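Local coordinates for beta-ketoacyl-[acyl-carrier-protein] synthase III (Pseudomonas aeruginosa, PDB 2X3E), which probably catalyses the first condensation of bacterial fatty acid synthesis, joining the acetyl group of acetyl-CoA to malonyl-ACP with loss of carbon dioxide, at residues R4-C9 with G175-F180; S38-R43 with R154-D159; Q44-G49 with A276-T281; D235-Q240 with S318-W323. The protein carries 1 engineered substitution. All coordinates share one frame; numbering follows the deposited sequence. Where two conformers were deposited one is given.

Contact 1: residues R4-C9 with G175-F180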
loop_
_atom_site.group_PDB
_atom_site.type_symbol
_atom_site.label_atom_id
_atom_site.label_comp_id
_atom_site.label_asym_id
_atom_site.label_seq_id
_atom_site.Cartn_x
_atom_site.Cartn_y
_atom_site.Cartn_z
ATOM N N ARG A 4 20.127 12.750 6.344
ATOM C CA ARG A 4 19.476 11.592 7.022
ATOM C C ARG A 4 19.108 10.487 6.023
ATOM O O ARG A 4 18.216 10.652 5.177
ATOM C CB ARG A 4 18.248 12.063 7.800
ATOM C CG ARG A 4 17.732 11.060 8.810
ATOM C CD ARG A 4 16.701 11.693 9.735
ATOM N NE ARG A 4 15.654 10.730 10.081
ATOM C CZ ARG A 4 15.483 10.157 11.272
ATOM N NH1 ARG A 4 16.275 10.440 12.302
ATOM N NH2 ARG A 4 14.494 9.293 11.432
ATOM N N ALA A 5 19.812 9.362 6.125
ATOM C CA ALA A 5 19.625 8.238 5.219
ATOM C C ALA A 5 18.870 7.109 5.910
ATOM O O ALA A 5 18.733 7.087 7.137
ATOM C CB ALA A 5 20.975 7.733 4.725
ATOM N N ALA A 6 18.384 6.175 5.101
ATOM C CA ALA A 6 17.823 4.926 5.590
ATOM C C ALA A 6 18.841 3.832 5.333
ATOM O O ALA A 6 19.256 3.639 4.193
ATOM C CB ALA A 6 16.530 4.613 4.865
ATOM N N VAL A 7 19.227 3.116 6.390
ATOM C CA VAL A 7 20.297 2.128 6.334
ATOM C C VAL A 7 19.796 0.713 6.625
ATOM O O VAL A 7 19.163 0.466 7.649
ATOM C CB VAL A 7 21.406 2.483 7.347
ATOM C CG1 VAL A 7 22.444 1.378 7.409
ATOM C CG2 VAL A 7 22.049 3.818 6.988
ATOM N N VAL A 8 20.098 -0.221 5.729
ATOM C CA VAL A 8 19.787 -1.636 5.964
ATOM C C VAL A 8 20.661 -2.147 7.112
ATOM O O VAL A 8 21.877 -1.968 7.095
ATOM C CB VAL A 8 20.038 -2.501 4.701
ATOM C CG1 VAL A 8 19.821 -3.981 5.005
ATOM C CG2 VAL A 8 19.128 -2.060 3.557
ATOM N N CYS A 9 20.040 -2.780 8.107
ATOM C CA CYS A 9 20.779 -3.299 9.262
ATOM C C CYS A 9 20.325 -4.682 9.745
ATOM O O CYS A 9 20.845 -5.177 10.733
ATOM C CB CYS A 9 20.739 -2.286 10.417
ATOM S SG CYS A 9 19.102 -1.887 11.050
ATOM N N GLY A 175 25.143 0.241 3.588
ATOM C CA GLY A 175 23.741 -0.144 3.757
ATOM C C GLY A 175 22.754 0.980 3.527
ATOM O O GLY A 175 21.552 0.739 3.444
ATOM N N ALA A 176 23.252 2.210 3.439
ATOM C CA ALA A 176 22.407 3.350 3.112
ATOM C C ALA A 176 21.876 3.210 1.691
ATOM O O ALA A 176 22.615 2.862 0.768
ATOM C CB ALA A 176 23.173 4.653 3.264
ATOM N N LEU A 177 20.590 3.480 1.522
ATOM C CA LEU A 177 19.970 3.430 0.204
ATOM C C LEU A 177 20.418 4.679 -0.551
ATOM O O LEU A 177 20.122 5.791 -0.128
ATOM C CB LEU A 177 18.446 3.376 0.331
ATOM C CG LEU A 177 17.866 2.267 1.209
ATOM C CD1 LEU A 177 16.345 2.358 1.207
ATOM C CD2 LEU A 177 18.332 0.888 0.772
ATOM N N LEU A 178 21.131 4.490 -1.662
ATOM C CA LEU A 178 21.866 5.580 -2.326
ATOM C C LEU A 178 21.127 6.337 -3.437
ATOM O O LEU A 178 21.289 7.560 -3.587
ATOM C CB LEU A 178 23.176 5.038 -2.904
ATOM C CG LEU A 178 24.190 4.538 -1.875
ATOM C CD1 LEU A 178 25.407 3.968 -2.587
ATOM C CD2 LEU A 178 24.583 5.662 -0.918
ATOM N N ALA A 179 20.369 5.607 -4.241
ATOM C CA ALA A 179 19.656 6.183 -5.373
ATOM C C ALA A 179 18.524 5.250 -5.754
ATOM O O ALA A 179 18.662 4.043 -5.608
ATOM C CB ALA A 179 20.595 6.370 -6.548
ATOM N N PHE A 180 17.411 5.815 -6.223
ATOM C CA PHE A 180 16.268 5.040 -6.683
ATOM C C PHE A 180 15.928 5.345 -8.135
ATOM O O PHE A 180 16.181 6.448 -8.635
ATOM C CB PHE A 180 15.022 5.354 -5.851
ATOM C CG PHE A 180 14.992 4.702 -4.510
ATOM C CD1 PHE A 180 14.361 3.484 -4.333
ATOM C CD2 PHE A 180 15.555 5.325 -3.412
ATOM C CE1 PHE A 180 14.306 2.891 -3.078
ATOM C CE2 PHE A 180 15.508 4.733 -2.159
ATOM C CZ PHE A 180 14.884 3.521 -1.998
HETATM O O HOH W 1 18.574 6.676 2.182
#

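Contact 2: residues S38-R43 with R154-D159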
loop_
_atom_site.group_PDB
_atom_site.type_symbol
_atom_site.label_atom_id
_atom_site.label_comp_id
_atom_site.label_asym_id
_atom_site.label_seq_id
_atom_site.Cartn_x
_atom_site.Cartn_y
_atom_site.Cartn_z
ATOM N N SER A 38 12.654 -26.949 -18.428
ATOM C CA SER A 38 12.883 -26.248 -19.694
ATOM C C SER A 38 12.339 -24.825 -19.683
ATOM O O SER A 38 13.085 -23.862 -19.876
ATOM C CB SER A 38 12.235 -27.015 -20.854
ATOM O OG SER A 38 11.986 -26.162 -21.959
ATOM N N ARG A 39 11.035 -24.708 -19.450
ATOM C CA ARG A 39 10.347 -23.426 -19.531
ATOM C C ARG A 39 10.786 -22.457 -18.441
ATOM O O ARG A 39 11.023 -21.280 -18.724
ATOM C CB ARG A 39 8.827 -23.632 -19.471
ATOM C CG ARG A 39 8.000 -22.345 -19.567
ATOM C CD ARG A 39 8.055 -21.714 -20.957
ATOM N NE ARG A 39 7.714 -20.290 -20.916
ATOM C CZ ARG A 39 8.569 -19.302 -20.637
ATOM N NH1 ARG A 39 9.848 -19.554 -20.371
ATOM N NH2 ARG A 39 8.137 -18.042 -20.626
ATOM N N THR A 40 10.894 -22.943 -17.204
ATOM C CA THR A 40 11.122 -22.066 -16.052
ATOM C C THR A 40 12.479 -22.216 -15.359
ATOM O O THR A 40 12.930 -21.282 -14.688
ATOM C CB THR A 40 10.042 -22.269 -14.977
ATOM O OG1 THR A 40 10.130 -23.600 -14.452
ATOM C CG2 THR A 40 8.654 -22.035 -15.562
ATOM N N GLY A 41 13.106 -23.385 -15.489
ATOM C CA GLY A 41 14.307 -23.717 -14.717
ATOM C C GLY A 41 14.040 -23.924 -13.230
ATOM O O GLY A 41 14.948 -24.280 -12.475
ATOM N N VAL A 42 12.794 -23.712 -12.807
ATOM C CA VAL A 42 12.402 -23.892 -11.419
ATOM C C VAL A 42 12.229 -25.385 -11.148
ATOM O O VAL A 42 11.489 -26.064 -11.860
ATOM C CB VAL A 42 11.076 -23.169 -11.116
ATOM C CG1 VAL A 42 10.621 -23.452 -9.690
ATOM C CG2 VAL A 42 11.225 -21.674 -11.348
ATOM N N ARG A 43 12.920 -25.882 -10.126
ATOM C CA ARG A 43 12.844 -27.293 -9.755
ATOM C C ARG A 43 11.974 -27.529 -8.523
ATOM O O ARG A 43 11.407 -28.606 -8.366
ATOM C CB ARG A 43 14.245 -27.870 -9.555
ATOM C CG ARG A 43 15.095 -27.813 -10.825
ATOM C CD ARG A 43 15.975 -29.050 -11.010
ATOM N NE ARG A 43 16.609 -29.065 -12.329
ATOM C CZ ARG A 43 17.344 -30.066 -12.818
ATOM N NH1 ARG A 43 17.563 -31.169 -12.105
ATOM N NH2 ARG A 43 17.870 -29.965 -14.038
ATOM N N ARG A 154 1.812 -22.556 -12.324
ATOM C CA ARG A 154 2.130 -23.445 -11.205
ATOM C C ARG A 154 3.580 -23.942 -11.239
ATOM O O ARG A 154 4.173 -24.196 -10.192
ATOM C CB ARG A 154 1.151 -24.615 -11.145
ATOM C CG ARG A 154 -0.257 -24.171 -10.767
ATOM C CD ARG A 154 -1.137 -25.340 -10.432
ATOM N NE ARG A 154 -0.646 -26.043 -9.250
ATOM C CZ ARG A 154 -0.967 -27.291 -8.922
ATOM N NH1 ARG A 154 -1.792 -28.007 -9.680
ATOM N NH2 ARG A 154 -0.449 -27.831 -7.827
ATOM N N ALA A 155 4.150 -24.057 -12.438
ATOM C CA ALA A 155 5.565 -24.412 -12.585
ATOM C C ALA A 155 6.502 -23.285 -12.124
ATOM O O ALA A 155 7.623 -23.551 -11.696
ATOM C CB ALA A 155 5.871 -24.794 -14.032
ATOM N N LEU A 156 6.039 -22.040 -12.197
ATOM C CA LEU A 156 6.893 -20.874 -11.962
ATOM C C LEU A 156 6.799 -20.328 -10.533
ATOM O O LEU A 156 7.822 -20.029 -9.907
ATOM C CB LEU A 156 6.528 -19.764 -12.958
ATOM C CG LEU A 156 7.280 -18.431 -12.893
ATOM C CD1 LEU A 156 8.770 -18.649 -13.087
ATOM C CD2 LEU A 156 6.730 -17.471 -13.951
ATOM N N PHE A 157 5.577 -20.198 -10.023
ATOM C CA PHE A 157 5.338 -19.417 -8.811
ATOM C C PHE A 157 5.422 -20.214 -7.510
ATOM O O PHE A 157 4.934 -21.335 -7.411
ATOM C CB PHE A 157 3.993 -18.673 -8.890
ATOM C CG PHE A 157 4.012 -17.513 -9.839
ATOM C CD1 PHE A 157 4.603 -16.316 -9.471
ATOM C CD2 PHE A 157 3.464 -17.624 -11.107
ATOM C CE1 PHE A 157 4.647 -15.245 -10.349
ATOM C CE2 PHE A 157 3.502 -16.561 -11.985
ATOM C CZ PHE A 157 4.091 -15.365 -11.605
ATOM N N GLY A 158 6.044 -19.595 -6.515
ATOM C CA GLY A 158 6.115 -20.146 -5.161
ATOM C C GLY A 158 5.770 -19.084 -4.140
ATOM O O GLY A 158 5.528 -17.927 -4.499
ATOM N N ASP A 159 5.766 -19.480 -2.869
ATOM C CA ASP A 159 5.374 -18.618 -1.755
ATOM C C ASP A 159 6.549 -18.358 -0.820
ATOM O O ASP A 159 7.490 -19.151 -0.738
ATOM C CB ASP A 159 4.255 -19.280 -0.938
ATOM C CG ASP A 159 3.021 -19.594 -1.763
ATOM O OD1 ASP A 159 2.807 -18.949 -2.810
ATOM O OD2 ASP A 159 2.245 -20.485 -1.345
#

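Contact 3: residues Q44-G49 with A276-T281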
loop_
_atom_site.group_PDB
_atom_site.type_symbol
_atom_site.label_atom_id
_atom_site.label_comp_id
_atom_site.label_asym_id
_atom_site.label_seq_id
_atom_site.Cartn_x
_atom_site.Cartn_y
_atom_site.Cartn_z
ATOM N N GLN A 44 11.865 -26.536 -7.643
ATOM C CA GLN A 44 10.896 -26.625 -6.558
ATOM C C GLN A 44 10.354 -25.275 -6.116
ATOM O O GLN A 44 10.938 -24.218 -6.382
ATOM C CB GLN A 44 11.455 -27.414 -5.364
ATOM C CG GLN A 44 12.777 -26.926 -4.802
ATOM C CD GLN A 44 13.032 -27.421 -3.378
ATOM O OE1 GLN A 44 12.994 -28.623 -3.104
ATOM N NE2 GLN A 44 13.304 -26.491 -2.471
ATOM N N ARG A 45 9.210 -25.329 -5.448
ATOM C CA ARG A 45 8.557 -24.136 -4.953
ATOM C C ARG A 45 7.841 -24.461 -3.640
ATOM O O ARG A 45 7.279 -25.550 -3.475
ATOM C CB ARG A 45 7.640 -23.495 -6.021
ATOM C CG ARG A 45 6.510 -24.338 -6.644
ATOM C CD ARG A 45 6.950 -25.560 -7.452
ATOM N NE ARG A 45 7.396 -25.324 -8.826
ATOM C CZ ARG A 45 7.950 -26.260 -9.597
ATOM N NH1 ARG A 45 8.327 -25.972 -10.834
ATOM N NH2 ARG A 45 8.138 -27.498 -9.143
ATOM N N HIS A 46 7.930 -23.532 -2.692
ATOM C CA HIS A 46 7.359 -23.727 -1.368
ATOM C C HIS A 46 5.909 -23.254 -1.374
ATOM O O HIS A 46 5.584 -22.221 -1.975
ATOM C CB HIS A 46 8.191 -22.998 -0.310
ATOM C CG HIS A 46 9.558 -23.586 -0.125
ATOM N ND1 HIS A 46 9.891 -24.364 0.961
ATOM C CD2 HIS A 46 10.670 -23.521 -0.897
ATOM C CE1 HIS A 46 11.149 -24.756 0.851
ATOM N NE2 HIS A 46 11.643 -24.260 -0.268
ATOM N N ILE A 47 5.044 -24.028 -0.718
ATOM C CA ILE A 47 3.597 -23.844 -0.813
ATOM C C ILE A 47 3.021 -23.549 0.574
ATOM O O ILE A 47 3.152 -24.354 1.495
ATOM C CB ILE A 47 2.922 -25.101 -1.433
ATOM C CG1 ILE A 47 3.491 -25.390 -2.832
ATOM C CG2 ILE A 47 1.414 -24.930 -1.514
ATOM C CD1 ILE A 47 3.215 -24.298 -3.862
ATOM N N ALA A 48 2.380 -22.391 0.708
ATOM C CA ALA A 48 1.915 -21.906 2.009
ATOM C C ALA A 48 0.836 -22.790 2.634
ATOM O O ALA A 48 0.796 -22.947 3.854
ATOM C CB ALA A 48 1.419 -20.472 1.890
ATOM N N GLY A 49 -0.036 -23.360 1.807
ATOM C CA GLY A 49 -1.077 -24.271 2.296
ATOM C C GLY A 49 -2.078 -23.541 3.172
ATOM O O GLY A 49 -2.768 -22.639 2.698
ATOM N N ALA A 276 15.708 -21.513 -8.777
ATOM C CA ALA A 276 15.620 -22.972 -8.899
ATOM C C ALA A 276 15.057 -23.655 -7.646
ATOM O O ALA A 276 14.365 -24.672 -7.758
ATOM C CB ALA A 276 16.991 -23.557 -9.245
ATOM N N GLU A 277 15.339 -23.084 -6.469
ATOM C CA GLU A 277 14.969 -23.704 -5.192
ATOM C C GLU A 277 13.656 -23.179 -4.616
ATOM O O GLU A 277 12.997 -23.879 -3.856
ATOM C CB GLU A 277 16.079 -23.513 -4.153
ATOM C CG GLU A 277 17.401 -24.167 -4.523
ATOM C CD GLU A 277 18.297 -23.243 -5.318
ATOM O OE1 GLU A 277 17.821 -22.163 -5.716
ATOM O OE2 GLU A 277 19.474 -23.591 -5.550
ATOM N N VAL A 278 13.287 -21.949 -4.964
ATOM C CA VAL A 278 12.094 -21.322 -4.386
ATOM C C VAL A 278 11.061 -20.849 -5.407
ATOM O O VAL A 278 9.956 -20.484 -5.027
ATOM C CB VAL A 278 12.475 -20.132 -3.458
ATOM C CG1 VAL A 278 13.430 -20.596 -2.368
ATOM C CG2 VAL A 278 13.087 -18.970 -4.244
ATOM N N GLY A 279 11.408 -20.861 -6.690
ATOM C CA GLY A 279 10.524 -20.334 -7.720
ATOM C C GLY A 279 10.387 -18.824 -7.637
ATOM O O GLY A 279 11.208 -18.149 -7.016
ATOM N N ASN A 280 9.344 -18.310 -8.279
ATOM C CA ASN A 280 9.058 -16.881 -8.341
ATOM C C ASN A 280 8.099 -16.549 -7.209
ATOM O O ASN A 280 6.941 -16.960 -7.240
ATOM C CB ASN A 280 8.442 -16.547 -9.707
ATOM C CG ASN A 280 8.057 -15.081 -9.854
ATOM O OD1 ASN A 280 7.826 -14.383 -8.873
ATOM N ND2 ASN A 280 7.960 -14.621 -11.098
ATOM N N THR A 281 8.594 -15.829 -6.204
ATOM C CA THR A 281 7.816 -15.506 -5.007
ATOM C C THR A 281 7.351 -14.039 -4.977
ATOM O O THR A 281 6.968 -13.526 -3.920
ATOM C CB THR A 281 8.623 -15.827 -3.734
ATOM O OG1 THR A 281 9.837 -15.067 -3.726
ATOM C CG2 THR A 281 8.961 -17.314 -3.665
HETATM O O HOH W 2 8.955 -20.904 -2.672
HETATM O O HOH W 3 14.226 -24.202 -0.951
#

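Contact 4: residues D235-Q240 with S318-W323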
loop_
_atom_site.group_PDB
_atom_site.type_symbol
_atom_site.label_atom_id
_atom_site.label_comp_id
_atom_site.label_asym_id
_atom_site.label_seq_id
_atom_site.Cartn_x
_atom_site.Cartn_y
_atom_site.Cartn_z
ATOM N N ASP A 235 24.037 5.069 -13.557
ATOM C CA ASP A 235 24.351 6.424 -14.008
ATOM C C ASP A 235 24.140 7.455 -12.900
ATOM O O ASP A 235 24.924 8.390 -12.767
ATOM C CB ASP A 235 23.507 6.797 -15.240
ATOM C CG ASP A 235 23.965 6.093 -16.515
ATOM O OD1 ASP A 235 25.113 5.587 -16.561
ATOM O OD2 ASP A 235 23.172 6.056 -17.488
ATOM N N ARG A 236 23.091 7.269 -12.100
ATOM C CA ARG A 236 22.796 8.187 -10.998
ATOM C C ARG A 236 23.839 8.148 -9.870
ATOM O O ARG A 236 24.205 9.195 -9.335
ATOM C CB ARG A 236 21.380 7.945 -10.460
ATOM C CG ARG A 236 20.312 8.559 -11.360
ATOM C CD ARG A 236 18.902 7.987 -11.172
ATOM N NE ARG A 236 18.072 8.364 -12.324
ATOM C CZ ARG A 236 16.880 7.854 -12.636
ATOM N NH1 ARG A 236 16.305 6.929 -11.882
ATOM N NH2 ARG A 236 16.250 8.297 -13.722
ATOM N N VAL A 237 24.333 6.956 -9.546
ATOM C CA VAL A 237 25.275 6.801 -8.440
ATOM C C VAL A 237 26.731 6.862 -8.926
ATOM O O VAL A 237 27.664 6.910 -8.118
ATOM C CB VAL A 237 24.987 5.503 -7.658
ATOM C CG1 VAL A 237 25.570 4.293 -8.379
ATOM C CG2 VAL A 237 25.509 5.613 -6.227
ATOM N N GLY A 238 26.919 6.884 -10.245
ATOM C CA GLY A 238 28.247 7.016 -10.837
ATOM C C GLY A 238 29.042 5.725 -10.849
ATOM O O GLY A 238 30.261 5.745 -10.686
ATOM N N TRP A 239 28.350 4.604 -11.041
ATOM C CA TRP A 239 28.997 3.306 -11.215
ATOM C C TRP A 239 28.891 2.864 -12.664
ATOM O O TRP A 239 27.901 3.145 -13.329
ATOM C CB TRP A 239 28.337 2.228 -10.351
ATOM C CG TRP A 239 28.429 2.439 -8.888
ATOM C CD1 TRP A 239 29.273 3.280 -8.223
ATOM C CD2 TRP A 239 27.651 1.777 -7.889
ATOM N NE1 TRP A 239 29.056 3.194 -6.871
ATOM C CE2 TRP A 239 28.069 2.274 -6.638
ATOM C CE3 TRP A 239 26.632 0.813 -7.931
ATOM C CZ2 TRP A 239 27.508 1.842 -5.436
ATOM C CZ3 TRP A 239 26.072 0.387 -6.740
ATOM C CH2 TRP A 239 26.515 0.898 -5.505
ATOM N N GLN A 240 29.919 2.177 -13.145
ATOM C CA GLN A 240 29.834 1.442 -14.399
ATOM C C GLN A 240 29.277 0.064 -14.069
ATOM O O GLN A 240 29.293 -0.352 -12.908
ATOM C CB GLN A 240 31.211 1.299 -15.038
ATOM C CG GLN A 240 31.870 2.610 -15.434
ATOM C CD GLN A 240 33.256 2.403 -16.027
ATOM O OE1 GLN A 240 33.519 1.396 -16.686
ATOM N NE2 GLN A 240 34.147 3.364 -15.801
ATOM N N SER A 318 14.605 0.278 -9.394
ATOM C CA SER A 318 15.845 -0.236 -8.840
ATOM C C SER A 318 16.340 0.674 -7.720
ATOM O O SER A 318 15.944 1.838 -7.627
ATOM C CB SER A 318 16.921 -0.343 -9.922
ATOM O OG SER A 318 16.446 -1.053 -11.050
ATOM N N VAL A 319 17.199 0.110 -6.876
ATOM C CA VAL A 319 17.826 0.821 -5.760
ATOM C C VAL A 319 19.289 0.414 -5.682
ATOM O O VAL A 319 19.596 -0.774 -5.791
ATOM C CB VAL A 319 17.182 0.444 -4.414
ATOM C CG1 VAL A 319 17.656 1.394 -3.312
ATOM C CG2 VAL A 319 15.667 0.447 -4.518
ATOM N N ALA A 320 20.181 1.384 -5.495
ATOM C CA ALA A 320 21.605 1.112 -5.307
ATOM C C ALA A 320 21.953 1.263 -3.833
ATOM O O ALA A 320 21.449 2.162 -3.168
ATOM C CB ALA A 320 22.447 2.074 -6.132
ATOM N N LEU A 321 22.817 0.383 -3.339
ATOM C CA LEU A 321 23.374 0.494 -1.994
ATOM C C LEU A 321 24.692 -0.269 -1.933
ATOM O O LEU A 321 24.965 -1.107 -2.789
ATOM C CB LEU A 321 22.397 -0.065 -0.950
ATOM C CG LEU A 321 22.164 -1.585 -0.907
ATOM C CD1 LEU A 321 21.461 -1.988 0.399
ATOM C CD2 LEU A 321 21.361 -2.073 -2.124
ATOM N N ARG A 322 25.516 0.033 -0.937
ATOM C CA ARG A 322 26.650 -0.828 -0.621
ATOM C C ARG A 322 26.194 -1.777 0.474
ATOM O O ARG A 322 25.547 -1.354 1.430
ATOM C CB ARG A 322 27.868 -0.014 -0.189
ATOM C CG ARG A 322 28.482 0.800 -1.335
ATOM C CD ARG A 322 29.740 1.538 -0.904
ATOM N NE ARG A 322 29.484 2.384 0.263
ATOM C CZ ARG A 322 30.135 2.321 1.428
ATOM N NH1 ARG A 322 31.141 1.462 1.626
ATOM N NH2 ARG A 322 29.791 3.147 2.408
ATOM N N TRP A 323 26.493 -3.064 0.313
ATOM C CA TRP A 323 25.948 -4.083 1.212
ATOM C C TRP A 323 26.644 -3.992 2.568
ATOM O O TRP A 323 27.878 -3.962 2.624
ATOM C CB TRP A 323 26.110 -5.489 0.615
ATOM C CG TRP A 323 25.491 -6.565 1.468
ATOM C CD1 TRP A 323 26.143 -7.518 2.186
ATOM C CD2 TRP A 323 24.096 -6.762 1.711
ATOM N NE1 TRP A 323 25.241 -8.310 2.853
ATOM C CE2 TRP A 323 23.974 -7.865 2.578
ATOM C CE3 TRP A 323 22.939 -6.112 1.279
ATOM C CZ2 TRP A 323 22.737 -8.335 3.022
ATOM C CZ3 TRP A 323 21.704 -6.583 1.720
ATOM C CH2 TRP A 323 21.619 -7.683 2.586
#

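Contact 1: residues R4-C9 with G175-F180
With chi1 of Val8 at 175°, CG1 lies anti to the backbone N and CG2 is placed beside that N, where it meets CD2 of Leu177. Leu177 turns its own CG beside its backbone N (chi1 -54°), and the two branched chains cross at about a right angle, Val8 CG2 standing 4.1 Å from Leu177 CD2. Val7 has the same rotation as Val8: its CG2 packs on Ala176, 4.0 Å from CB, and its CG1 lies near the carbonyl carbon of Gly175. Ala5 brings its methyl to the same Ala176 CB at 4.1 Å. Such small side chains suit a place where Val7 CA and Ala176 CA are 4.0 Å apart.

The backbones form one antiparallel bridge, with Val7 and Ala176 as its non-hydrogen-bonded pair. Leu177 N donates to Ala6 O (3.0 Å), nearly head-on to the carbonyl, and Val8 N donates to Gly175 O (2.9 Å) from above the carbonyl plane. A water extends the link, accepting from Ala6 N and donating to Leu177 O. Gly175 has phi 98°, where a side chain would press on the preceding carbonyl O and on Val8 O.

The opposite edge of strand 5-14 pairs with strand 160-169, while strand 177-184 pairs with strand 315-322, so this single bridge joins the edge strands of two sheets.

Contact 2: residues S38-R43 with R154-D159
Thr40, the last residue of helix 33-40, and Leu156, toward the end of helix 151-156, bring their CA atoms to 6.0 Å. Beyond Thr40 the chain breaks out of the helix at Gly41, whose positive phi of 69° is easy for a residue without a side chain, and this turn carries Val42 back against the second helix end.

Thr40 divides its two branches between tasks. Its methyl CG2 rests on Leu156, 4.1 Å from CB, whereas OG1, held between the backbone N and the carbonyl carbon (chi1 64°), accepts from Val42 N at 3.1 Å in an ST turn and also bonds to Ile36 O. Threonine suits the spot because one side chain seals the turn and packs at the same time. Val42 sets its CB 3.5 Å from Ala155 O, with CG1 close by, and its CG2 reaches Leu156 CD1 at 4.3 Å. The buried Ala155 O is satisfied by Arg45 NH1.

Leu25 of helix 22-28 and Ile36 of helix 33-40 cover the methyl of Ala155, the backbone of Thr40 is bonded to Thr254 at the start of helix 254-264, and Leu156 shares a backbone bond with Asn280, a predicted active-site residue just after helix 275-278, whose side chain lies about 4 Å from that of Leu156 at the nearest atoms.

Contact 3: residues Q44-G49 with A276-T281
Gln44 and Glu277 meet where strand 44-46, half of a small two-stranded antiparallel sheet with strand 19-21, runs past the C-terminal end of helix 275-278, the short helix that leads to the predicted active-site residue Asn280. Carbonyls in the last turn of a helix lack the N-H groups of a following turn, and here the strand and its waters supply donors.

Gln44 N donates to Ala276 O at 3.1 Å. Its CG lies between the backbone N and carbonyl carbon (chi1 55°), and the chain beyond runs extended over the helix end, so that CG comes within 3.2 Å of Glu277 O. NE2 finishes the reach with a 3.0 Å bond to Glu277 O, which receives it in the carbonyl plane on a lone pair, while the acceptor lies in the plane of the amide. Glutamine suits the place because its side chain is long enough to bring an amide N-H to a second carbonyl of the helix end, after the backbone N has taken the first.

His46 adds water links. One water, in the plane of the ring, lies 2.7 Å from His46 NE2 and donates to Glu277 O. Another accepts from His46 N and gives a 2.6 Å bond to Val278 O. The ring is also held by ND1, bonded to Pro16 O.

At Gly279 the chain leaves the helix with phi 69°, its CA facing Arg45 CB, where a side chain would be tight. Beyond it Asn280 packs on His250 and bonds to Ala252 O and Val282 N, consistent with the histidine-asparagine pair of the FabH active site in the thiolase fold.

Contact 4: residues D235-Q240 with S318-W323
Trp239 and Val237 lay the C-terminal end of helix 215-237 and the turn after it over strand 315-322, part of the helix-on-sheet packing of the thiolase fold. The target is Ala320, whose methyl points from the strand toward the helix end. Its small size allows both larger side chains to come close.

Trp239 carries most of the contact. Its CG stands anti to the carbonyl carbon and beside the backbone N (chi1 -63°), and a chi2 of only -17° sends the six-membered ring toward the strand. CZ3 touches Ala320 CB at 4.0 Å, and CZ2 approaches Arg322 CG at 4.3 Å, each obliquely to the ring. The broad indole thus spans three successive strand residues, Ala320 to Arg322.

Val237, in the conformer given, turns CG1 to 4.4 Å from Ala320 CB and sets the same CG1 over one face of the indole, toward its rim; as this valine has a second conformer, both contacts are less certain. Between the two, Gly238 takes a positive phi of 79°, a reversal that suits glycine and frees the chain from the helix to bring Trp239 back over the sheet.

Arg322 contributes its aliphatic CG, the methylene nearest the indole, and its chain also touches Glu174. Leu178 of the neighbouring strand 177-184 packs on both Val237 and Trp239, and Asn304 of strand 304-311 also meets the indole. At the ring's edge, Trp239 CH2 faces Leu321 O, which lies in the indole plane 3.7 Å away.

Overall arrangement
The contacts form two pairs, with contact 1 on the other side of the chain's centre from contacts 2 and 3. Contacts 1 and 4, with centres 11 Å apart, share the sheet in which strands 177-184 and 315-322 are neighbours: Leu178 N and Ala179 O probably bond to the backbone of Ala320. Contacts 2 and 3, with centres 8 Å apart, lie by the predicted active-site residue Asn280, linked through helix 33-40 and strand 44-46, which follow each other. About 29 Å separates the centres of contacts 1 and 3. Along the chain, contact 2 is nested within contact 1, contact 3 crosses the other three, and contact 4 opens after contact 1 closes, so distant parts of the sequence build both regions.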